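PDB 5X5H: cystathionine beta-lyases/cystathionine gamma-synthases from Corynebacterium glutamicum, which probably catalyses the pyridoxal-phosphate-dependent condensation of O-succinyl-L-homoserine with L-cysteine to L,L-cystathionine, a step on the way to methionine. Local coordinates for residues 30-35 against 240-245; 322-327 against 376-381; 341-346 against 356-361. All coordinates share one frame; numbering follows the deposited sequence.

From the N terminus, contact 1 comes first: the loop 30-35, between helix 10-16 and strand 45-46, meets the start of helix 241-251. It closes a long loop of chain that contains the whole seven-stranded sheet of the cofactor-binding domain. Contacts 2 and 3 follow in the C-terminal part, about 38 and 37 Å from contact 1, centre to centre. Contact 2 ties the segment 322-327, at the end of helix 313-323, to helix 372-384, closing a loop of 48 residues. Contact 3 closes a shorter one wholly within it, pinning together the two ends of the connection from strand 339-341 to strand 362-366. The nearest atoms of contacts 2 and 3 are about 7 Å apart.

Contact 1. Residues 30-35 against 240-245; sequences TPIYAS and SVFDAY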
loop_
_atom_site.group_PDB
_atom_site.type_symbol
_atom_site.label_atom_id
_atom_site.label_comp_id
_atom_site.label_asym_id
_atom_site.label_seq_id
_atom_site.Cartn_x
_atom_site.Cartn_y
_atom_site.Cartn_z
ATOM N N THR A 30 13.255 -1.363 5.441
ATOM C CA THR A 30 12.445 -1.898 6.516
ATOM C C THR A 30 11.204 -2.615 5.963
ATOM O O THR A 30 10.497 -1.998 5.149
ATOM C CB THR A 30 11.918 -0.892 7.533
ATOM O OG1 THR A 30 11.208 -1.651 8.588
ATOM C CG2 THR A 30 11.097 0.049 6.982
ATOM N N PRO A 31 10.943 -3.805 6.349
ATOM C CA PRO A 31 9.660 -4.452 5.987
ATOM C C PRO A 31 8.488 -3.622 6.523
ATOM O O PRO A 31 8.649 -2.876 7.524
ATOM C CB PRO A 31 9.730 -5.798 6.721
ATOM C CG PRO A 31 11.219 -6.069 6.920
ATOM C CD PRO A 31 11.814 -4.718 7.155
ATOM N N ILE A 32 7.338 -3.752 5.866
ATOM C CA ILE A 32 6.085 -3.147 6.256
ATOM C C ILE A 32 5.367 -4.151 7.136
ATOM O O ILE A 32 4.861 -5.188 6.577
ATOM C CB ILE A 32 5.288 -2.633 5.063
ATOM C CG1 ILE A 32 6.124 -1.603 4.329
ATOM C CG2 ILE A 32 4.001 -2.010 5.570
ATOM C CD1 ILE A 32 5.504 -1.264 2.970
ATOM N N TYR A 33 5.368 -3.980 8.458
ATOM C CA TYR A 33 4.747 -4.960 9.326
ATOM C C TYR A 33 3.277 -4.639 9.550
ATOM O O TYR A 33 2.851 -4.135 10.569
ATOM C CB TYR A 33 5.502 -4.969 10.678
ATOM C CG TYR A 33 6.878 -5.610 10.606
ATOM C CD1 TYR A 33 6.968 -6.978 10.663
ATOM C CD2 TYR A 33 8.044 -4.921 10.360
ATOM C CE1 TYR A 33 8.172 -7.591 10.575
ATOM C CE2 TYR A 33 9.278 -5.540 10.256
ATOM C CZ TYR A 33 9.315 -6.880 10.349
ATOM O OH TYR A 33 10.540 -7.547 10.198
ATOM N N ALA A 34 2.496 -4.950 8.526
ATOM C CA ALA A 34 1.041 -4.787 8.577
ATOM C C ALA A 34 0.308 -5.876 9.308
ATOM O O ALA A 34 -0.267 -6.809 8.742
ATOM C CB ALA A 34 0.470 -4.577 7.135
ATOM N N SER A 35 0.505 -5.766 10.618
ATOM C CA SER A 35 0.030 -6.695 11.608
ATOM C C SER A 35 -0.376 -5.908 12.776
ATOM O O SER A 35 0.414 -5.006 13.214
ATOM C CB SER A 35 1.056 -7.714 12.060
ATOM O OG SER A 35 1.409 -8.658 11.074
ATOM N N SER A 240 -0.403 4.791 10.591
ATOM C CA SER A 240 -0.390 3.526 9.862
ATOM C C SER A 240 1.026 3.073 9.545
ATOM O O SER A 240 1.959 3.891 9.297
ATOM C CB SER A 240 -1.035 3.813 8.474
ATOM O OG SER A 240 -0.936 2.749 7.594
ATOM N N VAL A 241 1.278 1.784 9.471
ATOM C CA VAL A 241 2.574 1.274 9.072
ATOM C C VAL A 241 2.857 1.646 7.629
ATOM O O VAL A 241 3.999 1.874 7.232
ATOM C CB VAL A 241 2.823 -0.226 9.296
ATOM C CG1 VAL A 241 2.755 -0.556 10.763
ATOM C CG2 VAL A 241 1.839 -1.044 8.470
ATOM N N PHE A 242 1.843 1.696 6.772
ATOM C CA PHE A 242 2.065 2.062 5.372
ATOM C C PHE A 242 2.508 3.511 5.360
ATOM O O PHE A 242 3.416 3.886 4.602
ATOM C CB PHE A 242 0.747 1.880 4.532
ATOM C CG PHE A 242 0.335 0.496 4.392
ATOM C CD1 PHE A 242 0.882 -0.307 3.372
ATOM C CD2 PHE A 242 -0.548 -0.081 5.313
ATOM C CE1 PHE A 242 0.577 -1.673 3.266
ATOM C CE2 PHE A 242 -0.857 -1.448 5.165
ATOM C CZ PHE A 242 -0.310 -2.178 4.174
ATOM N N ASP A 243 1.860 4.375 6.125
ATOM C CA ASP A 243 2.226 5.803 6.134
ATOM C C ASP A 243 3.616 5.956 6.709
ATOM O O ASP A 243 4.410 6.763 6.215
ATOM C CB ASP A 243 1.226 6.582 6.943
ATOM C CG ASP A 243 -0.079 6.831 6.136
ATOM O OD1 ASP A 243 -0.228 6.375 4.968
ATOM O OD2 ASP A 243 -0.913 7.539 6.726
ATOM N N ALA A 244 3.987 5.251 7.787
ATOM C CA ALA A 244 5.334 5.404 8.367
ATOM C C ALA A 244 6.383 4.929 7.362
ATOM O O ALA A 244 7.474 5.547 7.275
ATOM C CB ALA A 244 5.476 4.573 9.597
ATOM N N TYR A 245 6.116 3.909 6.563
ATOM C CA TYR A 245 7.036 3.502 5.502
ATOM C C TYR A 245 7.164 4.589 4.442
ATOM O O TYR A 245 8.310 4.950 4.056
ATOM C CB TYR A 245 6.528 2.192 4.802
ATOM C CG TYR A 245 7.470 1.814 3.677
ATOM C CD1 TYR A 245 8.637 1.195 3.930
ATOM C CD2 TYR A 245 7.153 2.155 2.381
ATOM C CE1 TYR A 245 9.549 0.910 2.978
ATOM C CE2 TYR A 245 8.070 1.919 1.357
ATOM C CZ TYR A 245 9.296 1.312 1.690
ATOM O OH TYR A 245 10.294 1.086 0.684
#
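With chi1 at -59°, Ile32 places CG2 anti to its backbone N and CG1 anti to its carbonyl carbon, which sends CG2 toward Val241 and Phe242 and CG1 with its CD1 toward Tyr245; Tyr245 meets it with CG anti to its own N (chi1 178°). This is apolar packing of an N-terminal loop against the first turn of helix 241-251 in a trans-sulfuration enzyme. CD1 lies over one face of the Tyr245 ring as a CH-pi contact, 4.0 Å from the ring centroid and 24° off its normal, displaced toward the CG side of the ring. CG2 does two jobs: it touches Val241 CG2 at 3.7 Å and covers one face of the Phe242 ring near its rim. Next along the loop, Ala34 CB approaches the far end of the same phenyl ring, 3.9 Å from Phe242 CZ. Val241 divides its methyls too, CG2 packing on Ala34 while CG1 rests against the carbonyl oxygen of Tyr33.

The loop is extended but kinked by consecutive inverse gamma turns centred on Tyr33 and Ala34. Its other side joins the second subunit, where Tyr33 makes an edge-to-face stack with Tyr25 of that subunit. The phenol of Tyr245 bonds through OH to Asp211 of the fourth subunit, so the ring under Ile32 is also anchored at its polar end. At the helix start Ser240 is the N-cap: its OG accepts a weak, bent bond from Phe242 N, 3.1 Å long.

Contact 2. Residues 322-327 against 376-381; sequences TSTKLI and LADVEQ
The backbone leaving helix 313-323 passes alongside helix 372-384, closest where Thr324 CA and Asp378 CA are 5.9 Å apart, and turns so that three successive N-H groups, those of Lys325, Leu326 and Ile327, point at one side chain. A buried carboxylate on helix 372-384 binds the backbone of the loop that follows helix 313-323. It belongs to Asp378, with CG anti to its backbone N (chi1 -166°). OD1 takes Lys325 N at 2.7 Å on its syn lone pair, in an almost straight bond. OD2 receives two donors from the same face of its plane: Leu326 N at 2.9 Å, coming from well above that plane, and Ile327 N at 3.0 Å, nearly along the C-O axis. Gln381, one helical turn on, adds a fourth donor: its NE2 reaches OD1 from above the carboxylate plane. Two bonds on each oxygen fix the rotation of the group, and four N-H donors would be expected to favour its ionised form.

With chi1 at 72° and a bend at chi2 (82°), Gln381 turns its amide toward Asp378, and NE2 also bonds to Ser323 O, which lies close to the amide plane. A water joins Ser323 O to Gln381 OE1, so both ends of the amide are tied to the same carbonyl. One apolar pair, Ile327 CD1 and Val379 CG2, adds to this; Val379 also touches Leu272 of helix 254-273 and Ile327 touches Leu340. The loop is braced internally by Thr324 OG1, which donates to Ile327 O at 2.8 Å.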
loop_
_atom_site.group_PDB
_atom_site.type_symbol
_atom_site.label_atom_id
_atom_site.label_comp_id
_atom_site.label_asym_id
_atom_site.label_seq_id
_atom_site.Cartn_x
_atom_site.Cartn_y
_atom_site.Cartn_z
ATOM N N THR A 322 -5.281 32.616 -8.778
ATOM C CA THR A 322 -5.953 31.918 -9.843
ATOM C C THR A 322 -5.300 32.052 -11.229
ATOM O O THR A 322 -5.765 31.480 -12.237
ATOM C CB THR A 322 -7.444 32.337 -9.986
ATOM O OG1 THR A 322 -7.451 33.743 -10.292
ATOM C CG2 THR A 322 -8.168 32.135 -8.670
ATOM N N SER A 323 -4.145 32.730 -11.307
ATOM C CA SER A 323 -3.456 32.984 -12.562
ATOM C C SER A 323 -2.270 32.048 -12.862
ATOM O O SER A 323 -1.802 31.955 -13.975
ATOM C CB SER A 323 -2.937 34.377 -12.617
ATOM O OG SER A 323 -4.052 35.263 -12.626
ATOM N N THR A 324 -1.727 31.450 -11.800
ATOM C CA THR A 324 -0.589 30.549 -11.989
ATOM C C THR A 324 -1.044 29.293 -12.696
ATOM O O THR A 324 -2.200 28.781 -12.443
ATOM C CB THR A 324 0.109 30.197 -10.667
ATOM O OG1 THR A 324 -0.874 29.714 -9.728
ATOM C CG2 THR A 324 0.803 31.390 -10.131
ATOM N N LYS A 325 -0.216 28.712 -13.563
ATOM C CA LYS A 325 -0.544 27.524 -14.283
ATOM C C LYS A 325 0.343 26.332 -13.973
ATOM O O LYS A 325 0.049 25.250 -14.477
ATOM C CB LYS A 325 -0.433 27.811 -15.758
ATOM C CG LYS A 325 -1.428 28.864 -16.235
ATOM C CD LYS A 325 -1.367 29.041 -17.731
ATOM C CE LYS A 325 -1.634 27.758 -18.537
ATOM N NZ LYS A 325 -2.987 27.134 -18.298
ATOM N N LEU A 326 1.442 26.537 -13.270
ATOM C CA LEU A 326 2.305 25.415 -12.820
ATOM C C LEU A 326 2.188 25.273 -11.346
ATOM O O LEU A 326 1.964 24.168 -10.835
ATOM C CB LEU A 326 3.733 25.717 -13.269
ATOM C CG LEU A 326 4.779 24.730 -12.827
ATOM C CD1 LEU A 326 4.445 23.335 -13.293
ATOM C CD2 LEU A 326 6.098 25.170 -13.467
ATOM N N ILE A 327 2.308 26.373 -10.604
ATOM C CA ILE A 327 2.076 26.416 -9.190
ATOM C C ILE A 327 0.608 26.220 -8.927
ATOM O O ILE A 327 -0.221 26.966 -9.511
ATOM C CB ILE A 327 2.568 27.718 -8.554
ATOM C CG1 ILE A 327 4.049 27.988 -8.937
ATOM C CG2 ILE A 327 2.489 27.758 -7.044
ATOM C CD1 ILE A 327 4.545 29.359 -8.534
ATOM N N LEU A 376 9.906 30.599 -12.683
ATOM C CA LEU A 376 10.045 32.084 -12.974
ATOM C C LEU A 376 9.040 32.447 -14.038
ATOM O O LEU A 376 8.359 33.519 -13.909
ATOM C CB LEU A 376 11.443 32.413 -13.402
ATOM C CG LEU A 376 12.467 32.496 -12.324
ATOM C CD1 LEU A 376 13.879 32.418 -12.842
ATOM C CD2 LEU A 376 12.277 33.783 -11.515
ATOM N N ALA A 377 8.908 31.665 -15.075
ATOM C CA ALA A 377 7.992 31.992 -16.163
ATOM C C ALA A 377 6.574 32.035 -15.689
ATOM O O ALA A 377 5.709 32.886 -16.066
ATOM C CB ALA A 377 8.178 31.068 -17.337
ATOM N N ASP A 378 6.207 31.090 -14.808
ATOM C CA ASP A 378 4.839 31.038 -14.295
ATOM C C ASP A 378 4.527 32.199 -13.392
ATOM O O ASP A 378 3.418 32.835 -13.520
ATOM C CB ASP A 378 4.578 29.712 -13.545
ATOM C CG ASP A 378 3.143 29.446 -13.276
ATOM O OD1 ASP A 378 2.266 29.724 -14.155
ATOM O OD2 ASP A 378 2.816 28.850 -12.184
ATOM N N VAL A 379 5.426 32.557 -12.490
ATOM C CA VAL A 379 5.265 33.735 -11.645
ATOM C C VAL A 379 5.182 34.990 -12.502
ATOM O O VAL A 379 4.317 35.827 -12.206
ATOM C CB VAL A 379 6.390 33.862 -10.565
ATOM C CG1 VAL A 379 6.267 35.148 -9.768
ATOM C CG2 VAL A 379 6.350 32.651 -9.635
ATOM N N GLU A 380 6.069 35.155 -13.427
ATOM C CA GLU A 380 6.074 36.369 -14.328
ATOM C C GLU A 380 4.777 36.477 -15.068
ATOM O O GLU A 380 4.128 37.617 -14.994
ATOM C CB GLU A 380 7.276 36.370 -15.243
ATOM C CG GLU A 380 7.372 37.585 -16.155
ATOM C CD GLU A 380 8.607 37.538 -17.079
ATOM O OE1 GLU A 380 9.049 36.417 -17.466
ATOM O OE2 GLU A 380 9.049 38.603 -17.509
ATOM N N GLN A 381 4.257 35.469 -15.724
ATOM C CA GLN A 381 2.995 35.547 -16.443
ATOM C C GLN A 381 1.823 35.822 -15.525
ATOM O O GLN A 381 0.898 36.623 -15.837
ATOM C CB GLN A 381 2.787 34.379 -17.403
ATOM C CG GLN A 381 2.482 33.039 -16.666
ATOM C CD GLN A 381 1.082 32.874 -16.263
ATOM O OE1 GLN A 381 0.169 33.446 -16.900
ATOM N NE2 GLN A 381 0.808 32.085 -15.198
HETATM O O HOH W 1 -2.504 33.981 -16.145
#

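Contact 3. Residues 341-346 against 356-361; sequences EHPATM and LEVPRD
The long connection between strands 339-341 and 362-366 of the C-terminal sheet is drawn together at its two ends, with a histidine-to-carbonyl bond across them. His342 NE2 donates to Arg360 O at 2.8 Å, almost straight (172°) and within the ring plane, although the donor stands tilted from the plane of the carbonyl. On the other ring nitrogen, ND1 shares a 2.8 Å hydrogen bond with Thr345 OG1, also at the ring edge, so the imidazole is held from both nitrogens and its rotation is fixed. A water over one face of the ring accepts from Ala344 N and donates to Pro359 O, giving a second, indirect tie. Beside these polar links Ala344 CB touches Val358 O at 3.7 Å and, next to it, the CG of Arg360, while Pro343 CB packs on Val358 CG1 at 4.0 Å.

Pro343 lies about 6 Å from Asn154 of the cofactor site, side chain to side chain, and rests on Leu362 and Arg364 of strand 362-366. The imidazole backs onto helix 313-323, touching Ala317 and Cys321, and Arg360 forms a salt bridge with Glu314 of that same helix.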
loop_
_atom_site.group_PDB
_atom_site.type_symbol
_atom_site.label_atom_id
_atom_site.label_comp_id
_atom_site.label_asym_id
_atom_site.label_seq_id
_atom_site.Cartn_x
_atom_site.Cartn_y
_atom_site.Cartn_z
ATOM N N GLU A 341 -1.325 29.543 -1.780
ATOM C CA GLU A 341 -2.640 29.715 -1.132
ATOM C C GLU A 341 -2.758 31.131 -0.617
ATOM O O GLU A 341 -1.828 31.888 -0.592
ATOM C CB GLU A 341 -2.824 28.706 -0.021
ATOM C CG GLU A 341 -1.878 28.899 1.152
ATOM C CD GLU A 341 -2.497 29.001 2.536
ATOM O OE1 GLU A 341 -3.679 28.945 2.680
ATOM O OE2 GLU A 341 -1.729 29.088 3.522
ATOM N N HIS A 342 -3.972 31.477 -0.277
ATOM C CA HIS A 342 -4.360 32.799 0.342
ATOM C C HIS A 342 -4.657 32.591 1.854
ATOM O O HIS A 342 -5.801 32.087 2.179
ATOM C CB HIS A 342 -5.524 33.254 -0.399
ATOM C CG HIS A 342 -6.003 34.623 0.017
ATOM N ND1 HIS A 342 -7.278 34.850 0.535
ATOM C CD2 HIS A 342 -5.363 35.827 -0.054
ATOM C CE1 HIS A 342 -7.385 36.161 0.767
ATOM N NE2 HIS A 342 -6.234 36.772 0.448
ATOM N N PRO A 343 -3.773 32.695 2.804
ATOM C CA PRO A 343 -4.026 32.247 4.232
ATOM C C PRO A 343 -5.211 32.819 4.902
ATOM O O PRO A 343 -5.886 32.080 5.629
ATOM C CB PRO A 343 -2.720 32.488 4.983
ATOM C CG PRO A 343 -1.692 32.544 3.881
ATOM C CD PRO A 343 -2.370 33.051 2.650
ATOM N N ALA A 344 -5.564 34.039 4.577
ATOM C CA ALA A 344 -6.709 34.677 5.298
ATOM C C ALA A 344 -7.997 33.932 5.075
ATOM O O ALA A 344 -8.838 33.924 6.008
ATOM C CB ALA A 344 -6.820 36.116 4.823
ATOM N N THR A 345 -8.151 33.286 3.903
ATOM C CA THR A 345 -9.412 32.574 3.582
ATOM C C THR A 345 -9.198 31.071 3.653
ATOM O O THR A 345 -10.169 30.299 3.565
ATOM C CB THR A 345 -9.976 33.050 2.197
ATOM O OG1 THR A 345 -9.002 32.786 1.191
ATOM C CG2 THR A 345 -10.330 34.565 2.213
ATOM N N MET A 346 -8.001 30.533 3.825
ATOM C CA MET A 346 -7.781 29.163 3.656
ATOM C C MET A 346 -7.137 28.697 4.916
ATOM O O MET A 346 -7.846 28.510 5.870
ATOM C CB MET A 346 -6.855 28.932 2.357
ATOM C CG MET A 346 -7.547 29.251 1.023
ATOM S SD MET A 346 -6.607 29.255 -0.566
ATOM C CE MET A 346 -6.125 27.488 -0.694
ATOM N N LEU A 356 -3.297 36.764 15.572
ATOM C CA LEU A 356 -2.615 35.946 14.504
ATOM C C LEU A 356 -3.219 36.145 13.127
ATOM O O LEU A 356 -2.829 35.434 12.175
ATOM C CB LEU A 356 -2.711 34.444 14.830
ATOM C CG LEU A 356 -1.645 34.041 15.815
ATOM C CD1 LEU A 356 -1.927 34.682 17.148
ATOM C CD2 LEU A 356 -1.696 32.535 15.909
ATOM N N GLU A 357 -4.228 37.027 12.984
ATOM C CA GLU A 357 -4.967 37.117 11.757
ATOM C C GLU A 357 -4.048 37.635 10.683
ATOM O O GLU A 357 -3.267 38.578 10.940
ATOM C CB GLU A 357 -6.181 38.064 11.939
ATOM C CG GLU A 357 -6.927 38.343 10.656
ATOM C CD GLU A 357 -8.210 39.192 10.740
ATOM O OE1 GLU A 357 -8.884 39.299 11.798
ATOM O OE2 GLU A 357 -8.502 39.738 9.660
ATOM N N VAL A 358 -4.137 37.063 9.497
ATOM C CA VAL A 358 -3.144 37.309 8.414
ATOM C C VAL A 358 -3.675 38.353 7.455
ATOM O O VAL A 358 -4.823 38.298 7.113
ATOM C CB VAL A 358 -3.010 35.964 7.631
ATOM C CG1 VAL A 358 -1.977 36.143 6.493
ATOM C CG2 VAL A 358 -2.491 34.907 8.576
ATOM N N PRO A 359 -2.846 39.289 6.984
ATOM C CA PRO A 359 -3.276 40.260 5.981
ATOM C C PRO A 359 -3.949 39.684 4.754
ATOM O O PRO A 359 -3.493 38.651 4.149
ATOM C CB PRO A 359 -2.050 40.993 5.559
ATOM C CG PRO A 359 -1.025 40.549 6.505
ATOM C CD PRO A 359 -1.467 39.487 7.370
ATOM N N ARG A 360 -5.025 40.274 4.301
ATOM C CA ARG A 360 -5.724 39.787 3.145
ATOM C C ARG A 360 -5.042 39.993 1.807
ATOM O O ARG A 360 -5.436 39.439 0.762
ATOM C CB ARG A 360 -7.142 40.437 3.113
ATOM C CG ARG A 360 -8.004 39.987 4.308
ATOM C CD ARG A 360 -9.424 40.518 4.047
ATOM N NE ARG A 360 -9.293 41.892 4.463
ATOM C CZ ARG A 360 -9.300 43.026 3.758
ATOM N NH1 ARG A 360 -9.100 44.158 4.454
ATOM N NH2 ARG A 360 -9.438 43.092 2.434
ATOM N N ASP A 361 -3.942 40.777 1.798
ATOM C CA ASP A 361 -3.204 40.970 0.634
ATOM C C ASP A 361 -2.020 39.954 0.451
ATOM O O ASP A 361 -1.245 40.135 -0.476
ATOM C CB ASP A 361 -2.590 42.406 0.614
ATOM C CG ASP A 361 -1.665 42.704 1.664
ATOM O OD1 ASP A 361 -1.165 41.864 2.378
ATOM O OD2 ASP A 361 -1.318 43.981 1.932
HETATM O O HOH W 2 -3.922 36.128 3.152
#